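Local atomic coordinates of carboxypeptidase A (Helicoverpa armigera, PDB entry 1JQG), a protein that probably acts as a zinc metallocarboxypeptidase of the M14 family, trimming residues from the C-termini of peptides, and is captured here as its proenzyme. Residues V26-V31 with P60-V65; M34-L39 with S80-K85; S111-L116 with V127-Q132; E19-H24 with G229-W234. All blocks are in the same frame, centred on the assembly; numbering follows the deposited sequence.

Interaction 1. Residues V26-V31 with P60-V65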
loop_
_atom_site.group_PDB
_atom_site.type_symbol
_atom_site.label_atom_id
_atom_site.label_comp_id
_atom_site.label_asym_id
_atom_site.label_seq_id
_atom_site.Cartn_x
_atom_site.Cartn_y
_atom_site.Cartn_z
ATOM N N VAL A 26 -9.282 -16.583 10.560
ATOM C CA VAL A 26 -7.905 -16.226 10.285
ATOM C C VAL A 26 -6.993 -17.284 10.882
ATOM O O VAL A 26 -7.102 -17.579 12.081
ATOM C CB VAL A 26 -7.540 -14.828 10.855
ATOM C CG1 VAL A 26 -6.044 -14.553 10.773
ATOM C CG2 VAL A 26 -8.283 -13.773 10.039
ATOM N N TYR A 27 -6.136 -17.836 10.038
ATOM C CA TYR A 27 -5.207 -18.868 10.476
ATOM C C TYR A 27 -3.774 -18.342 10.433
ATOM O O TYR A 27 -3.429 -17.408 9.687
ATOM C CB TYR A 27 -5.347 -20.112 9.612
ATOM C CG TYR A 27 -6.558 -20.977 9.899
ATOM C CD1 TYR A 27 -7.747 -20.757 9.219
ATOM C CD2 TYR A 27 -6.509 -22.029 10.812
ATOM C CE1 TYR A 27 -8.854 -21.567 9.439
ATOM C CE2 TYR A 27 -7.618 -22.816 11.065
ATOM C CZ TYR A 27 -8.786 -22.580 10.367
ATOM O OH TYR A 27 -9.889 -23.346 10.588
ATOM N N GLN A 28 -2.917 -18.934 11.242
ATOM C CA GLN A 28 -1.489 -18.635 11.245
ATOM C C GLN A 28 -0.728 -19.896 10.834
ATOM O O GLN A 28 -0.779 -20.880 11.573
ATOM C CB GLN A 28 -1.109 -18.088 12.613
ATOM C CG GLN A 28 0.366 -17.820 12.778
ATOM C CD GLN A 28 0.750 -17.533 14.227
ATOM O OE1 GLN A 28 1.518 -18.326 14.805
ATOM N NE2 GLN A 28 0.210 -16.435 14.749
ATOM N N VAL A 29 -0.138 -19.883 9.639
ATOM C CA VAL A 29 0.601 -21.041 9.153
ATOM C C VAL A 29 2.088 -20.899 9.452
ATOM O O VAL A 29 2.649 -19.869 9.138
ATOM C CB VAL A 29 0.387 -21.294 7.652
ATOM C CG1 VAL A 29 -1.130 -21.409 7.448
ATOM C CG2 VAL A 29 0.913 -20.208 6.738
ATOM N N ASP A 30 2.677 -21.890 10.096
ATOM C CA ASP A 30 4.066 -21.927 10.489
ATOM C C ASP A 30 4.785 -22.982 9.677
ATOM O O ASP A 30 4.518 -24.154 9.913
ATOM C CB ASP A 30 4.244 -22.246 11.980
ATOM C CG ASP A 30 3.456 -21.315 12.873
ATOM O OD1 ASP A 30 4.119 -20.472 13.493
ATOM O OD2 ASP A 30 2.205 -21.431 12.915
ATOM N N VAL A 31 5.637 -22.550 8.759
ATOM C CA VAL A 31 6.405 -23.449 7.912
ATOM C C VAL A 31 7.816 -23.617 8.461
ATOM O O VAL A 31 8.421 -22.671 8.936
ATOM C CB VAL A 31 6.439 -22.988 6.432
ATOM C CG1 VAL A 31 5.033 -23.105 5.837
ATOM C CG2 VAL A 31 6.983 -21.576 6.342
ATOM N N PRO A 60 5.898 -16.733 10.602
ATOM C CA PRO A 60 4.646 -17.319 10.148
ATOM C C PRO A 60 3.692 -16.349 9.465
ATOM O O PRO A 60 3.675 -15.152 9.759
ATOM C CB PRO A 60 3.958 -17.872 11.407
ATOM C CG PRO A 60 4.690 -17.344 12.564
ATOM C CD PRO A 60 6.076 -17.006 12.059
ATOM N N GLY A 61 2.943 -16.822 8.488
ATOM C CA GLY A 61 2.052 -15.948 7.747
ATOM C C GLY A 61 0.615 -16.085 8.191
ATOM O O GLY A 61 0.294 -16.902 9.046
ATOM N N LYS A 62 -0.224 -15.173 7.709
ATOM C CA LYS A 62 -1.638 -15.164 8.034
ATOM C C LYS A 62 -2.511 -15.284 6.782
ATOM O O LYS A 62 -2.217 -14.691 5.747
ATOM C CB LYS A 62 -1.961 -13.906 8.829
ATOM C CG LYS A 62 -1.393 -13.916 10.228
ATOM C CD LYS A 62 -2.077 -12.944 11.177
ATOM C CE LYS A 62 -1.310 -12.888 12.497
ATOM N NZ LYS A 62 -1.614 -11.728 13.374
ATOM N N VAL A 63 -3.575 -16.100 6.902
ATOM C CA VAL A 63 -4.480 -16.283 5.758
ATOM C C VAL A 63 -5.937 -16.299 6.198
ATOM O O VAL A 63 -6.259 -16.873 7.246
ATOM C CB VAL A 63 -4.088 -17.574 4.987
ATOM C CG1 VAL A 63 -3.992 -18.748 5.940
ATOM C CG2 VAL A 63 -4.953 -17.872 3.775
ATOM N N LEU A 64 -6.792 -15.599 5.423
ATOM C CA LEU A 64 -8.221 -15.591 5.714
ATOM C C LEU A 64 -8.952 -16.723 4.999
ATOM O O LEU A 64 -8.896 -16.815 3.789
ATOM C CB LEU A 64 -8.805 -14.239 5.282
ATOM C CG LEU A 64 -10.298 -14.012 5.592
ATOM C CD1 LEU A 64 -10.432 -13.947 7.103
ATOM C CD2 LEU A 64 -10.725 -12.749 4.894
ATOM N N VAL A 65 -9.517 -17.658 5.726
ATOM C CA VAL A 65 -10.151 -18.849 5.176
ATOM C C VAL A 65 -11.664 -18.870 5.398
ATOM O O VAL A 65 -12.189 -18.728 6.509
ATOM C CB VAL A 65 -9.570 -20.134 5.803
ATOM C CG1 VAL A 65 -10.305 -21.374 5.255
ATOM C CG2 VAL A 65 -8.037 -20.170 5.711
#
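Strands 26-30 and 61-65 run antiparallel, their axes 4.8 Å apart at closest approach with N-to-C directions at 146°. The hydrogen-bonded pairs Tyr27-Val63 and Val29-Gly61 alternate with the non-hydrogen-bonded pairs Val26-Leu64 and Gln28-Lys62. Tyr27 N gives a nearly straight bond to Val63 O (3.0 Å, 175° at the hydrogen), and Val63 N returns one to Tyr27 O. The two bonds between Val29 and Gly61 are more bent, 142° each. These are the two central strands of the four-stranded sheet of the activation peptide, with strand 83-88 beyond 26-30 and strand 50-53 beyond 61-65, and helices 34-46 and 70-80 cover the face that carries Tyr27, Val29 and Val63. On that face Tyr27 CG, set beside the backbone N, sends the ring past its direct partner toward Val65, CD1 lying 3.6 Å from Val65 CG2, while Tyr27 CB stays near Val63 CG1. The ring also meets Phe73 of helix 70-80. An alanine in place of Tyr27 would probably leave Val65 CG2 and the Phe73 ring without their aromatic neighbour and open a gap under helix 70-80. On the other face Val26 CG2 packs on Leu64 CD1 at 3.6 Å, and Lys62 extends to salt bridges with Asp393 and Glu87. At the strand end Asp30 OD1 comes within 3.3 Å of Pro60 CG, and Gln28 lies alongside the proline ring, pointing the same way.

Interaction 2. Residues M34-L39 with S80-K85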
loop_
_atom_site.group_PDB
_atom_site.type_symbol
_atom_site.label_atom_id
_atom_site.label_comp_id
_atom_site.label_asym_id
_atom_site.label_seq_id
_atom_site.Cartn_x
_atom_site.Cartn_y
_atom_site.Cartn_z
ATOM N N MET A 34 11.890 -24.695 3.278
ATOM C CA MET A 34 11.582 -24.123 1.976
ATOM C C MET A 34 10.579 -24.988 1.209
ATOM O O MET A 34 9.704 -24.461 0.547
ATOM C CB MET A 34 12.837 -23.973 1.105
ATOM C CG MET A 34 13.814 -22.944 1.641
ATOM S SD MET A 34 13.167 -21.274 1.412
ATOM C CE MET A 34 13.336 -21.151 -0.372
ATOM N N ASP A 35 10.660 -26.292 1.349
ATOM C CA ASP A 35 9.802 -27.274 0.742
ATOM C C ASP A 35 8.330 -27.005 1.076
ATOM O O ASP A 35 7.448 -27.106 0.223
ATOM C CB ASP A 35 10.193 -28.691 1.173
ATOM C CG ASP A 35 9.471 -29.764 0.382
ATOM O OD1 ASP A 35 9.932 -30.043 -0.760
ATOM O OD2 ASP A 35 8.468 -30.292 0.916
ATOM N N GLN A 36 8.065 -26.592 2.300
ATOM C CA GLN A 36 6.746 -26.241 2.763
ATOM C C GLN A 36 6.277 -24.856 2.309
ATOM O O GLN A 36 5.071 -24.565 2.153
ATOM C CB GLN A 36 6.760 -26.342 4.294
ATOM C CG GLN A 36 7.018 -27.745 4.801
ATOM C CD GLN A 36 6.836 -27.885 6.306
ATOM O OE1 GLN A 36 6.301 -28.872 6.821
ATOM N NE2 GLN A 36 7.309 -26.839 6.990
ATOM N N VAL A 37 7.233 -23.917 2.138
ATOM C CA VAL A 37 6.921 -22.590 1.633
ATOM C C VAL A 37 6.212 -22.668 0.280
ATOM O O VAL A 37 5.266 -21.933 0.032
ATOM C CB VAL A 37 8.169 -21.711 1.513
ATOM C CG1 VAL A 37 7.853 -20.337 0.954
ATOM C CG2 VAL A 37 8.825 -21.494 2.880
ATOM N N LYS A 38 6.693 -23.534 -0.596
ATOM C CA LYS A 38 6.144 -23.792 -1.908
ATOM C C LYS A 38 4.820 -24.559 -1.774
ATOM O O LYS A 38 3.778 -24.246 -2.341
ATOM C CB LYS A 38 7.132 -24.621 -2.742
ATOM C CG LYS A 38 7.541 -24.206 -4.131
ATOM C CD LYS A 38 6.369 -23.836 -5.030
ATOM C CE LYS A 38 6.863 -23.104 -6.276
ATOM N NZ LYS A 38 8.003 -23.876 -6.873
ATOM N N LEU A 39 4.825 -25.575 -0.930
ATOM C CA LEU A 39 3.687 -26.420 -0.654
ATOM C C LEU A 39 2.466 -25.580 -0.303
ATOM O O LEU A 39 1.402 -25.679 -0.911
ATOM C CB LEU A 39 3.976 -27.358 0.516
ATOM C CG LEU A 39 3.021 -28.497 0.832
ATOM C CD1 LEU A 39 2.871 -29.494 -0.317
ATOM C CD2 LEU A 39 3.525 -29.231 2.080
ATOM N N SER A 80 0.130 -32.771 5.558
ATOM C CA SER A 80 1.398 -32.262 5.048
ATOM C C SER A 80 2.440 -32.017 6.138
ATOM O O SER A 80 3.590 -31.665 5.855
ATOM C CB SER A 80 1.129 -30.974 4.271
ATOM O OG SER A 80 0.435 -31.301 3.073
ATOM N N GLY A 81 2.038 -32.096 7.408
ATOM C CA GLY A 81 2.935 -31.826 8.520
ATOM C C GLY A 81 3.201 -30.350 8.776
ATOM O O GLY A 81 4.144 -30.027 9.506
ATOM N N VAL A 82 2.369 -29.448 8.264
ATOM C CA VAL A 82 2.555 -28.015 8.422
ATOM C C VAL A 82 1.751 -27.520 9.618
ATOM O O VAL A 82 0.556 -27.770 9.702
ATOM C CB VAL A 82 2.181 -27.210 7.158
ATOM C CG1 VAL A 82 2.317 -25.709 7.317
ATOM C CG2 VAL A 82 3.080 -27.624 5.995
ATOM N N GLN A 83 2.404 -26.900 10.581
ATOM C CA GLN A 83 1.775 -26.308 11.735
ATOM C C GLN A 83 0.847 -25.140 11.381
ATOM O O GLN A 83 1.162 -24.306 10.527
ATOM C CB GLN A 83 2.803 -25.797 12.757
ATOM C CG GLN A 83 3.799 -26.858 13.177
ATOM C CD GLN A 83 4.943 -26.283 13.986
ATOM O OE1 GLN A 83 6.074 -26.139 13.511
ATOM N NE2 GLN A 83 4.637 -25.948 15.238
ATOM N N TYR A 84 -0.246 -25.097 12.133
ATOM C CA TYR A 84 -1.155 -23.996 11.959
ATOM C C TYR A 84 -1.931 -23.822 13.258
ATOM O O TYR A 84 -2.008 -24.702 14.091
ATOM C CB TYR A 84 -2.182 -24.320 10.883
ATOM C CG TYR A 84 -3.130 -25.464 11.186
ATOM C CD1 TYR A 84 -4.356 -25.265 11.808
ATOM C CD2 TYR A 84 -2.781 -26.765 10.846
ATOM C CE1 TYR A 84 -5.213 -26.315 12.071
ATOM C CE2 TYR A 84 -3.630 -27.820 11.121
ATOM C CZ TYR A 84 -4.844 -27.592 11.728
ATOM O OH TYR A 84 -5.686 -28.642 11.984
ATOM N N LYS A 85 -2.576 -22.660 13.232
ATOM C CA LYS A 85 -3.492 -22.549 14.367
ATOM C C LYS A 85 -4.354 -21.309 14.292
ATOM O O LYS A 85 -3.999 -20.274 13.750
ATOM C CB LYS A 85 -2.730 -22.688 15.657
ATOM C CG LYS A 85 -1.977 -21.427 16.021
ATOM C CD LYS A 85 -1.100 -21.632 17.252
ATOM C CE LYS A 85 -1.936 -21.647 18.531
ATOM N NZ LYS A 85 -2.500 -20.274 18.772
#
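Gln36 reaches from the first turn of helix 34-46 toward Val82, which follows helix 70-80 and leads into strand 83-88. From CB, directed at the other segment, its chain runs to CG, set anti to the carbonyl carbon (chi1 -64°), and continues extended (chi2 -172°). CG is the first atom to touch, 4.1 Å from Val82 CG2; CD follows at 3.8 Å from the same methyl. The two side chains thus slide past each other in opposite directions, the flank of the glutamine laid along the valine branch, and the amide group at the tip arrives beside the backbone of Gly81. A serine in place of Gln36 lacks the chain beyond CB and would probably leave Val82 CG2 without cover on this side. One helical turn further on, Leu39 brings CD2 to 3.7 Å from Ser80 CB and, more loosely, to 4.3 Å from Val82 CG2. The hydroxyl of Ser80 is turned back into its own helix, where OG bonds to Phe76 O. Apolar contacts of Leu39 CD2 and Val82 CG2, with the glutamine chain alongside, make up most of this surface contact. Gly81, with positive phi (77°), ends helix 70-80 in a Schellman motif, and the chain turns there into an outer strand, 83-88: the arrangement is that of the activation peptide's open-faced alpha/beta sandwich, whose two helices pack side by side on one face of an antiparallel sheet.

Interaction 3. Residues S111-L116 with V127-Q132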
loop_
_atom_site.group_PDB
_atom_site.type_symbol
_atom_site.label_atom_id
_atom_site.label_comp_id
_atom_site.label_asym_id
_atom_site.label_seq_id
_atom_site.Cartn_x
_atom_site.Cartn_y
_atom_site.Cartn_z
ATOM N N SER A 111 -12.782 17.533 12.130
ATOM C CA SER A 111 -12.302 17.469 10.771
ATOM C C SER A 111 -13.196 18.296 9.878
ATOM O O SER A 111 -14.389 18.339 10.070
ATOM C CB SER A 111 -12.315 16.041 10.240
ATOM O OG SER A 111 -11.615 15.928 9.017
ATOM N N THR A 112 -12.615 18.977 8.909
ATOM C CA THR A 112 -13.378 19.849 8.015
ATOM C C THR A 112 -12.949 19.602 6.579
ATOM O O THR A 112 -11.969 18.946 6.225
ATOM C CB THR A 112 -13.249 21.335 8.403
ATOM O OG1 THR A 112 -14.062 22.134 7.565
ATOM C CG2 THR A 112 -11.824 21.796 8.112
ATOM N N ARG A 113 -13.686 20.175 5.631
ATOM C CA ARG A 113 -13.394 20.035 4.208
ATOM C C ARG A 113 -12.022 20.579 3.825
ATOM O O ARG A 113 -11.301 19.994 3.009
ATOM C CB ARG A 113 -14.540 20.642 3.416
ATOM C CG ARG A 113 -14.440 20.500 1.902
ATOM C CD ARG A 113 -15.702 21.006 1.203
ATOM N NE ARG A 113 -15.617 20.851 -0.246
ATOM C CZ ARG A 113 -16.594 20.353 -1.006
ATOM N NH1 ARG A 113 -16.416 20.261 -2.324
ATOM N NH2 ARG A 113 -17.773 19.902 -0.589
ATOM N N SER A 114 -11.603 21.727 4.357
ATOM C CA SER A 114 -10.325 22.348 4.032
ATOM C C SER A 114 -9.171 21.816 4.885
ATOM O O SER A 114 -7.991 22.081 4.589
ATOM C CB SER A 114 -10.355 23.882 4.161
ATOM O OG SER A 114 -10.666 24.424 5.444
ATOM N N ARG A 115 -9.466 21.173 6.011
ATOM C CA ARG A 115 -8.490 20.644 6.934
ATOM C C ARG A 115 -8.867 19.268 7.465
ATOM O O ARG A 115 -9.638 19.120 8.412
ATOM C CB ARG A 115 -8.256 21.599 8.107
ATOM C CG ARG A 115 -7.693 22.970 7.812
ATOM C CD ARG A 115 -6.259 22.979 7.313
ATOM N NE ARG A 115 -6.016 24.220 6.505
ATOM C CZ ARG A 115 -5.377 25.232 7.070
ATOM N NH1 ARG A 115 -4.969 25.125 8.352
ATOM N NH2 ARG A 115 -5.132 26.335 6.378
ATOM N N LEU A 116 -8.336 18.213 6.865
ATOM C CA LEU A 116 -8.529 16.844 7.320
ATOM C C LEU A 116 -7.667 16.549 8.538
ATOM O O LEU A 116 -6.461 16.682 8.445
ATOM C CB LEU A 116 -8.210 15.862 6.199
ATOM C CG LEU A 116 -9.114 15.888 4.957
ATOM C CD1 LEU A 116 -8.744 14.761 4.015
ATOM C CD2 LEU A 116 -10.617 15.774 5.215
ATOM N N VAL A 127 -11.367 13.237 0.580
ATOM C CA VAL A 127 -9.991 13.443 0.105
ATOM C C VAL A 127 -10.007 14.215 -1.204
ATOM O O VAL A 127 -9.261 15.133 -1.442
ATOM C CB VAL A 127 -9.208 12.137 -0.059
ATOM C CG1 VAL A 127 -7.822 12.398 -0.660
ATOM C CG2 VAL A 127 -9.065 11.427 1.273
ATOM N N ASP A 128 -10.946 13.859 -2.074
ATOM C CA ASP A 128 -11.110 14.512 -3.366
ATOM C C ASP A 128 -11.445 15.986 -3.187
ATOM O O ASP A 128 -10.980 16.875 -3.911
ATOM C CB ASP A 128 -12.217 13.824 -4.157
ATOM C CG ASP A 128 -12.367 14.384 -5.541
ATOM O OD1 ASP A 128 -13.271 15.228 -5.635
ATOM O OD2 ASP A 128 -11.602 13.984 -6.457
ATOM N N ALA A 129 -12.351 16.286 -2.256
ATOM C CA ALA A 129 -12.748 17.676 -1.995
ATOM C C ALA A 129 -11.606 18.455 -1.358
ATOM O O ALA A 129 -11.361 19.615 -1.663
ATOM C CB ALA A 129 -13.963 17.799 -1.095
ATOM N N TYR A 130 -10.903 17.820 -0.421
ATOM C CA TYR A 130 -9.795 18.399 0.305
ATOM C C TYR A 130 -8.690 18.872 -0.643
ATOM O O TYR A 130 -8.211 19.990 -0.485
ATOM C CB TYR A 130 -9.227 17.387 1.297
ATOM C CG TYR A 130 -7.969 17.816 2.045
ATOM C CD1 TYR A 130 -7.956 18.995 2.786
ATOM C CD2 TYR A 130 -6.821 17.044 2.010
ATOM C CE1 TYR A 130 -6.839 19.370 3.506
ATOM C CE2 TYR A 130 -5.676 17.427 2.684
ATOM C CZ TYR A 130 -5.705 18.583 3.456
ATOM O OH TYR A 130 -4.564 18.890 4.136
ATOM N N LEU A 131 -8.288 17.999 -1.565
ATOM C CA LEU A 131 -7.279 18.357 -2.555
ATOM C C LEU A 131 -7.588 19.635 -3.302
ATOM O O LEU A 131 -6.669 20.414 -3.572
ATOM C CB LEU A 131 -7.057 17.229 -3.585
ATOM C CG LEU A 131 -6.624 15.873 -2.999
ATOM C CD1 LEU A 131 -6.343 14.865 -4.110
ATOM C CD2 LEU A 131 -5.446 16.042 -2.038
ATOM N N GLN A 132 -8.856 19.793 -3.693
ATOM C CA GLN A 132 -9.311 20.984 -4.416
ATOM C C GLN A 132 -9.330 22.239 -3.581
ATOM O O GLN A 132 -9.125 23.352 -4.074
ATOM C CB GLN A 132 -10.703 20.734 -5.006
ATOM C CG GLN A 132 -10.706 19.675 -6.089
ATOM C CD GLN A 132 -12.097 19.271 -6.507
ATOM O OE1 GLN A 132 -12.544 18.133 -6.294
ATOM N NE2 GLN A 132 -12.814 20.204 -7.081
HETATM O O HOH W 1 -5.460 19.211 6.748
#
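Leu116 supplies the apolar part of the contact by lying over one face of the Tyr130 ring. Its CG stands 3.9 Å from the ring centroid and 21° off the normal, a CH-pi contact displaced toward the rim on the CG side, where Leu116 CD1 also reaches Tyr130 CD2 at 3.6 Å. The same methyl extends more loosely to Val127 CG2, one turn earlier in the helix. The leucine torsion, CG anti to the carbonyl carbon (chi1 -65°), carries the branch from its backbone onto the ring.

Two carbonyls, those of Arg113 and Ser114, lie along the CD1-CE1 edge of the ring, Ser114 O 3.1 Å from Tyr130 CE1. Arg113 O also receives a CA-H...O contact from the backbone, Tyr130 CA standing 3.5 Å away from it. At the phenolic end a water joins the two segments: it is 2.8 Å from Tyr130 OH and donates to Leu116 O.

The charged residues add cover and outside ties. Arg113 stretches out fully from CG to NE, and its guanidinium places one face over the methyl of Ala129, with NE 3.6 Å from Ala129 CB; a long, weak ion pair to Glu133 lies beyond. Arg115, whose CB points away from 127-132, forms a salt bridge with Glu137 farther along the same helix.

Helix 187-200 packs on Tyr130 through Ile200 and on Val127 through Leu188. Residues 111-116 thus belong to the link between helix 92-108 of the proenzyme and helix 124-137, which lies against the mixed sheet of the M14 carboxypeptidase alpha/beta fold at strand 155-161.

Interaction 4. Residues E19-H24 with G229-W234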
loop_
_atom_site.group_PDB
_atom_site.type_symbol
_atom_site.label_atom_id
_atom_site.label_comp_id
_atom_site.label_asym_id
_atom_site.label_seq_id
_atom_site.Cartn_x
_atom_site.Cartn_y
_atom_site.Cartn_z
ATOM N N GLU A 19 -23.155 -10.045 6.641
ATOM C CA GLU A 19 -21.825 -9.911 6.029
ATOM C C GLU A 19 -21.423 -11.197 5.319
ATOM O O GLU A 19 -21.707 -12.340 5.659
ATOM C CB GLU A 19 -20.720 -9.458 6.994
ATOM C CG GLU A 19 -20.844 -7.994 7.396
ATOM C CD GLU A 19 -19.939 -7.586 8.540
ATOM O OE1 GLU A 19 -18.748 -7.947 8.562
ATOM O OE2 GLU A 19 -20.442 -6.885 9.443
ATOM N N ILE A 20 -20.565 -11.016 4.309
ATOM C CA ILE A 20 -19.949 -12.091 3.565
ATOM C C ILE A 20 -18.771 -12.708 4.322
ATOM O O ILE A 20 -18.089 -13.619 3.866
ATOM C CB ILE A 20 -19.475 -11.554 2.187
ATOM C CG1 ILE A 20 -18.585 -10.342 2.369
ATOM C CG2 ILE A 20 -20.698 -11.221 1.337
ATOM C CD1 ILE A 20 -18.163 -9.440 1.248
ATOM N N TYR A 21 -18.470 -12.191 5.509
ATOM C CA TYR A 21 -17.401 -12.682 6.349
ATOM C C TYR A 21 -17.874 -13.390 7.614
ATOM O O TYR A 21 -17.122 -13.655 8.535
ATOM C CB TYR A 21 -16.464 -11.497 6.696
ATOM C CG TYR A 21 -15.692 -11.042 5.459
ATOM C CD1 TYR A 21 -15.901 -9.776 4.905
ATOM C CD2 TYR A 21 -14.780 -11.874 4.847
ATOM C CE1 TYR A 21 -15.199 -9.364 3.794
ATOM C CE2 TYR A 21 -14.084 -11.473 3.741
ATOM C CZ TYR A 21 -14.300 -10.222 3.209
ATOM O OH TYR A 21 -13.619 -9.814 2.090
ATOM N N ASP A 22 -19.179 -13.634 7.711
ATOM C CA ASP A 22 -19.738 -14.352 8.843
ATOM C C ASP A 22 -19.298 -15.819 8.786
ATOM O O ASP A 22 -19.730 -16.556 7.909
ATOM C CB ASP A 22 -21.253 -14.272 8.840
ATOM C CG ASP A 22 -21.898 -14.650 10.157
ATOM O OD1 ASP A 22 -23.121 -14.400 10.289
ATOM O OD2 ASP A 22 -21.221 -15.171 11.049
ATOM N N GLY A 23 -18.349 -16.174 9.647
ATOM C CA GLY A 23 -17.841 -17.547 9.635
ATOM C C GLY A 23 -16.404 -17.650 9.143
ATOM O O GLY A 23 -15.774 -18.701 9.326
ATOM N N HIS A 24 -15.872 -16.559 8.569
ATOM C CA HIS A 24 -14.504 -16.574 8.064
ATOM C C HIS A 24 -13.504 -16.570 9.229
ATOM O O HIS A 24 -13.643 -15.784 10.165
ATOM C CB HIS A 24 -14.273 -15.391 7.139
ATOM C CG HIS A 24 -14.778 -15.541 5.758
ATOM N ND1 HIS A 24 -15.980 -16.163 5.489
ATOM C CD2 HIS A 24 -14.286 -15.175 4.547
ATOM C CE1 HIS A 24 -16.216 -16.172 4.180
ATOM N NE2 HIS A 24 -15.187 -15.568 3.597
ATOM N N GLY A 229 -18.332 0.522 2.299
ATOM C CA GLY A 229 -19.659 0.006 2.481
ATOM C C GLY A 229 -19.862 -1.303 1.748
ATOM O O GLY A 229 -20.413 -1.367 0.655
ATOM N N GLY A 230 -19.345 -2.376 2.329
ATOM C CA GLY A 230 -19.392 -3.680 1.674
ATOM C C GLY A 230 -18.196 -4.562 2.057
ATOM O O GLY A 230 -17.899 -4.843 3.240
ATOM N N ASP A 231 -17.473 -5.005 1.010
ATOM C CA ASP A 231 -16.307 -5.840 1.241
ATOM C C ASP A 231 -15.136 -5.065 1.805
ATOM O O ASP A 231 -14.228 -4.580 1.113
ATOM C CB ASP A 231 -15.972 -6.553 -0.071
ATOM C CG ASP A 231 -15.048 -7.728 0.159
ATOM O OD1 ASP A 231 -15.262 -8.788 -0.425
ATOM O OD2 ASP A 231 -14.074 -7.541 0.926
ATOM N N ARG A 232 -14.994 -5.025 3.136
ATOM C CA ARG A 232 -13.889 -4.433 3.852
ATOM C C ARG A 232 -12.531 -4.979 3.402
ATOM O O ARG A 232 -11.511 -4.259 3.426
ATOM C CB ARG A 232 -14.019 -4.650 5.363
ATOM C CG ARG A 232 -12.944 -4.032 6.249
ATOM C CD ARG A 232 -12.726 -2.569 6.050
ATOM N NE ARG A 232 -11.668 -1.999 6.893
ATOM C CZ ARG A 232 -10.363 -2.036 6.533
ATOM N NH1 ARG A 232 -9.980 -2.611 5.389
ATOM N NH2 ARG A 232 -9.399 -1.505 7.309
ATOM N N TYR A 233 -12.463 -6.293 3.127
ATOM C CA TYR A 233 -11.177 -6.899 2.824
ATOM C C TYR A 233 -10.889 -6.963 1.331
ATOM O O TYR A 233 -10.007 -7.730 0.911
ATOM C CB TYR A 233 -11.069 -8.272 3.477
ATOM C CG TYR A 233 -10.903 -8.239 4.970
ATOM C CD1 TYR A 233 -11.686 -9.047 5.809
ATOM C CD2 TYR A 233 -9.933 -7.417 5.559
ATOM C CE1 TYR A 233 -11.518 -9.016 7.184
ATOM C CE2 TYR A 233 -9.757 -7.373 6.936
ATOM C CZ TYR A 233 -10.552 -8.184 7.738
ATOM O OH TYR A 233 -10.367 -8.153 9.093
ATOM N N TRP A 234 -11.613 -6.170 0.539
ATOM C CA TRP A 234 -11.344 -6.068 -0.891
ATOM C C TRP A 234 -10.012 -5.328 -1.108
ATOM O O TRP A 234 -9.758 -4.295 -0.475
ATOM C CB TRP A 234 -12.548 -5.414 -1.565
ATOM C CG TRP A 234 -12.471 -5.422 -3.070
ATOM C CD1 TRP A 234 -11.999 -4.438 -3.909
ATOM C CD2 TRP A 234 -12.881 -6.508 -3.921
ATOM N NE1 TRP A 234 -12.083 -4.855 -5.218
ATOM C CE2 TRP A 234 -12.633 -6.112 -5.252
ATOM C CE3 TRP A 234 -13.431 -7.762 -3.685
ATOM C CZ2 TRP A 234 -12.906 -6.940 -6.347
ATOM C CZ3 TRP A 234 -13.714 -8.587 -4.757
ATOM C CH2 TRP A 234 -13.446 -8.171 -6.074
#
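The Tyr21 ring receives Tyr233 over one face and Asp231 at its edge. Tyr233 approaches edge first, the planes at 80° and the centroids 5.3 Å apart, a T-shaped pair in which Tyr233 CD1 sits above the rim of the Tyr21 ring. At the hydroxyl end Asp231 OD2 lies near the plane of the Tyr21 ring, and the carboxylate itself stands almost perpendicular to it, the two planes 86° apart. Tyr21 OH donates a short hydrogen bond to Asp231 OD2 (2.6 Å), meeting it on the syn side but 32° out of the carboxylate plane. The phenol oxygen also touches Tyr233 CB at 3.3 Å, so it is held between the carboxylate and the root of the second tyrosine.

Ile20 covers the other carboxylate oxygen with its CD1, 3.4 Å from Asp231 OD1, and its branch crosses the aspartate at about a right angle. With CG anti to its own N, Asp231 turns the carboxylate toward Tyr21 OH; it stands at the start of a type I turn running to Trp234, which Trp234 N closes by bonding to Asp231 O.

Leu64 of strand 61-65 packs on both tyrosines, and Arg232, between the two contact residues, leads away to a salt bridge with Glu98. The chain just before the first strand of the activation peptide is thus fixed to a loop of the carboxypeptidase domain by one hydrogen bond within an aromatic and aliphatic setting; the partly covered carboxylate would probably keep its negative charge, steadied by the phenol donor.

Interactions 1 and 2 belong to the activation peptide and meet directly: strands 25-30 and 83-88 are neighbours in one sheet, with Asp30 N probably bonded to Gln83 O. Interaction 1 is buried and built on backbone hydrogen bonds, whereas interaction 2 lies at the surface and has none across it. Interaction 4 touches interaction 1 through Leu64 of strand 61-65, and replaces strand pairing by a phenol-carboxylate bond and a T-shaped ring pair between propeptide and enzyme. Interaction 3, partly buried like interaction 4, stands apart, its centre about 38 Å from that of interaction 1, and joins a connecting loop to a helix through a CH-pi contact and a water.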